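Local coordinates for protein superoxide dismutase [Mn/Fe] (PDB 1UES) that converts toxic superoxide into oxygen and hydrogen peroxide, using a manganese or iron ion that is reduced and reoxidised in turn, at residues 46-49 against 55-58; 94-99 against 132-137. The protein carries 1 engineered substitution. All blocks are in the same frame, centred on the assembly; numbering follows the deposited sequence.

How the interactions relate
Interaction 1 and interaction 2 lie in different parts of the subunit, the alpha-hairpin domain and the C-terminal domain. Their centres are about 30 Å apart, and their nearest atoms stay about 12 Å apart without touching. Neither is part of the metal site, where His27, His74, Asp157 and His161 bind manganese. Their relation to it is indirect. Ile56 of interaction 1 packs on helix 62-79, which carries His74. Leu134 of interaction 2 opens strand 134-140, an outer strand of the sheet whose other outer strand, 151-157, ends with Asp157. Both contacts are apolar, with no hydrogen bond across them.

Interaction 1: 46-49 against 55-58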
# COMPACT_ATOMS: atom_id res chain seq x y z
N THR A 46 9.52 -2.85 -26.43
CA THR A 46 9.61 -1.43 -26.13
C THR A 46 11.06 -0.96 -26.29
O THR A 46 11.96 -1.76 -26.52
CB THR A 46 9.22 -1.15 -24.67
OG1 THR A 46 10.29 -1.58 -23.83
CG2 THR A 46 7.95 -1.86 -24.30
N GLU A 47 11.29 0.34 -26.15
CA GLU A 47 12.64 0.88 -26.25
C GLU A 47 13.56 0.47 -25.09
O GLU A 47 14.76 0.78 -25.08
CB GLU A 47 12.59 2.42 -26.32
CG GLU A 47 12.19 3.07 -25.00
CD GLU A 47 11.72 4.50 -25.18
OE1 GLU A 47 10.62 4.68 -25.73
OE2 GLU A 47 12.45 5.42 -24.76
N PHE A 48 13.00 -0.22 -24.09
CA PHE A 48 13.76 -0.64 -22.93
C PHE A 48 14.22 -2.10 -22.99
O PHE A 48 14.79 -2.62 -22.02
CB PHE A 48 12.93 -0.44 -21.67
CG PHE A 48 12.49 0.97 -21.47
CD1 PHE A 48 13.43 1.96 -21.21
CD2 PHE A 48 11.15 1.32 -21.57
CE1 PHE A 48 13.04 3.29 -21.04
CE2 PHE A 48 10.74 2.65 -21.40
CZ PHE A 48 11.69 3.64 -21.14
N GLU A 49 14.01 -2.74 -24.14
CA GLU A 49 14.38 -4.13 -24.34
C GLU A 49 15.79 -4.47 -23.90
O GLU A 49 16.02 -5.49 -23.24
CB GLU A 49 14.24 -4.50 -25.81
CG GLU A 49 12.85 -4.79 -26.22
CD GLU A 49 12.76 -5.41 -27.61
OE1 GLU A 49 13.64 -5.13 -28.48
OE2 GLU A 49 11.81 -6.17 -27.83
N THR A 55 18.47 2.92 -16.42
CA THR A 55 17.94 3.68 -17.55
C THR A 55 16.42 3.56 -17.59
O THR A 55 15.70 4.52 -17.81
CB THR A 55 18.53 3.16 -18.88
OG1 THR A 55 19.94 3.41 -18.90
CG2 THR A 55 17.87 3.82 -20.09
N ILE A 56 15.91 2.36 -17.36
CA ILE A 56 14.47 2.20 -17.38
C ILE A 56 13.79 3.01 -16.28
O ILE A 56 12.72 3.57 -16.50
CB ILE A 56 14.08 0.71 -17.25
CG1 ILE A 56 14.73 -0.10 -18.37
CG2 ILE A 56 12.57 0.57 -17.30
CD1 ILE A 56 14.63 -1.63 -18.16
N VAL A 57 14.39 3.07 -15.09
CA VAL A 57 13.78 3.83 -14.02
C VAL A 57 13.82 5.33 -14.30
O VAL A 57 12.91 6.05 -13.92
CB VAL A 57 14.45 3.55 -12.63
CG1 VAL A 57 13.77 4.40 -11.54
CG2 VAL A 57 14.33 2.05 -12.27
N GLN A 58 14.88 5.80 -14.95
CA GLN A 58 14.99 7.22 -15.27
C GLN A 58 14.07 7.67 -16.39
O GLN A 58 13.66 8.84 -16.44
CB GLN A 58 16.41 7.60 -15.71
CG GLN A 58 17.53 7.09 -14.86
CD GLN A 58 18.89 7.40 -15.45
OE1 GLN A 58 19.75 7.97 -14.77
NE2 GLN A 58 19.10 7.03 -16.71
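Phe48, which packs on Ile56, is fixed at its backbone by Thr46 OG1. That hydroxyl oxygen has two partners. Thr46 OG1 accepts from Phe48 N at 3.0 Å, with an N-H...O angle of 157°, and it also bonds to Ile43 O. The bond to Phe48 N makes an ST turn. A type I beta turn overlaps it, closed by Glu49 N and Thr46 O at 3.3 Å. Within these turns Phe48 directs its CB toward helix 53-59. At Phe48 the ring carbon CG lies beside the backbone N and opposite the carbonyl carbon (chi1 -58°). From there the ring leans over Ile56. Phe48 CD1 is 3.7 Å from Ile56 CG1. Phe48 CB is 3.8 Å from Ile56 CG1 too, so this methylene meets both the CB and one ortho carbon of the phenylalanine. Ile56 CG2 comes over one ring face, 4.1 Å above the Phe48 ring plane and toward the rim. Glu47 CG covers the centre of the opposite face, 3.8 Å above that plane. The ring is therefore held between an isoleucine methyl and a glutamate methylene.

In the alpha-hairpin domain, 46-49 and 55-58 belong to the connection between the long helices 21-42 and 62-79. Phe48 joins the loop of this connection to its short helix. Ile56 continues the packing inward, touching Ile64 and Ala68 of helix 62-79. With CG1 opposite the carbonyl carbon, Ile56 CD1 comes within 4.0 Å of Phe48 O. Thr55 adds a minor contact through its carbonyl oxygen, near Phe48 CE1. The Thr55 hydroxyl is engaged elsewhere, in a hydrogen bond with Asp52 OD2.

Interaction 2: 94-99 against 132-137; sequences GEAIDK and GKLSIE
Leu134 packs against Ala96 and Ile97, joining helix 91-101 to strand 134-140. This is the alpha+beta C-terminal domain of the iron/manganese superoxide dismutases. The strand is an outer one of the three-stranded antiparallel sheet, and it pairs with strand 122-128. One methyl of Leu134 makes the contact. Leu134 CD1 lies against the helix backbone where two residues meet, 3.8 Å from Ala96 C and 3.8 Å from Ile97 N. Both side chains touch the same methyl: Ala96 CB is 3.9 Å from Leu134 CD1, and Ile97 CG1 is 3.8 Å from it. The short Ala96 side chain probably allows this close approach to the helix main chain. At Leu134, CG sits opposite the carbonyl carbon (chi1 -56°), and the branch reaches across to the helix. Tyr191, the last residue, touches both Ala96 and Leu134, and its OH bonds to Gly132 O. Ile97 also rests on Phe107 of helix 104-116. Farther along the strand, Ser135 OG donates to the anti lone pair of Glu137 OE2 at 2.7 Å.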
# COMPACT_ATOMS: atom_id res chain seq x y z
N GLY A 94 28.80 10.53 7.48
CA GLY A 94 28.52 10.88 8.86
C GLY A 94 28.62 12.38 9.10
O GLY A 94 27.76 12.98 9.74
N GLU A 95 29.68 12.99 8.57
CA GLU A 95 29.86 14.43 8.72
C GLU A 95 28.81 15.22 7.94
O GLU A 95 28.37 16.28 8.40
CB GLU A 95 31.27 14.82 8.26
CG GLU A 95 32.39 14.08 9.01
CD GLU A 95 32.65 14.61 10.42
OE1 GLU A 95 32.06 14.09 11.39
OE2 GLU A 95 33.47 15.56 10.56
N ALA A 96 28.39 14.71 6.78
CA ALA A 96 27.38 15.38 5.97
C ALA A 96 26.04 15.37 6.70
O ALA A 96 25.30 16.35 6.68
CB ALA A 96 27.25 14.70 4.60
N ILE A 97 25.73 14.25 7.35
CA ILE A 97 24.49 14.12 8.11
C ILE A 97 24.53 15.07 9.32
O ILE A 97 23.53 15.74 9.62
CB ILE A 97 24.31 12.65 8.60
CG1 ILE A 97 23.80 11.79 7.44
CG2 ILE A 97 23.32 12.59 9.77
CD1 ILE A 97 23.85 10.31 7.71
N ASP A 98 25.67 15.12 10.01
CA ASP A 98 25.82 15.99 11.18
C ASP A 98 25.68 17.45 10.75
O ASP A 98 24.91 18.22 11.34
CB ASP A 98 27.19 15.80 11.82
CG ASP A 98 27.20 14.74 12.91
OD1 ASP A 98 28.27 14.55 13.54
OD2 ASP A 98 26.14 14.11 13.17
N LYS A 99 26.41 17.84 9.71
CA LYS A 99 26.35 19.22 9.25
C LYS A 99 24.98 19.60 8.72
O LYS A 99 24.47 20.67 9.04
CB LYS A 99 27.40 19.48 8.16
CG LYS A 99 27.59 20.98 7.84
CD LYS A 99 28.63 21.27 6.76
CE LYS A 99 28.68 22.77 6.46
NZ LYS A 99 28.96 23.10 5.02
N GLY A 132 26.81 16.56 -2.93
CA GLY A 132 26.74 15.95 -1.61
C GLY A 132 25.61 16.47 -0.73
O GLY A 132 25.52 16.07 0.42
N LYS A 133 24.76 17.35 -1.25
CA LYS A 133 23.67 17.87 -0.43
C LYS A 133 22.67 16.74 -0.24
O LYS A 133 22.29 16.09 -1.22
CB LYS A 133 22.99 19.06 -1.10
CG LYS A 133 21.98 19.73 -0.16
CD LYS A 133 20.86 20.40 -0.92
CE LYS A 133 20.44 21.71 -0.24
NZ LYS A 133 21.48 22.15 0.73
N LEU A 134 22.26 16.54 1.00
CA LEU A 134 21.34 15.47 1.35
C LEU A 134 19.91 15.95 1.44
O LEU A 134 19.65 17.10 1.81
CB LEU A 134 21.72 14.85 2.70
CG LEU A 134 23.14 14.32 2.87
CD1 LEU A 134 23.41 14.01 4.36
CD2 LEU A 134 23.31 13.03 2.02
N SER A 135 18.99 15.06 1.11
CA SER A 135 17.57 15.37 1.20
C SER A 135 16.82 14.12 1.58
O SER A 135 17.27 13.01 1.30
CB SER A 135 17.03 15.87 -0.14
OG SER A 135 17.17 14.91 -1.18
N ILE A 136 15.69 14.31 2.24
CA ILE A 136 14.84 13.18 2.58
C ILE A 136 13.72 13.29 1.56
O ILE A 136 13.06 14.33 1.46
CB ILE A 136 14.30 13.29 4.01
CG1 ILE A 136 15.48 13.23 4.99
CG2 ILE A 136 13.25 12.21 4.24
CD1 ILE A 136 15.12 13.18 6.43
N GLU A 137 13.53 12.24 0.78
CA GLU A 137 12.51 12.22 -0.26
C GLU A 137 11.41 11.22 0.06
O GLU A 137 11.69 10.09 0.42
CB GLU A 137 13.14 11.83 -1.61
CG GLU A 137 14.35 12.66 -2.00
CD GLU A 137 13.97 14.04 -2.52
OE1 GLU A 137 12.79 14.23 -2.93
OE2 GLU A 137 14.85 14.92 -2.52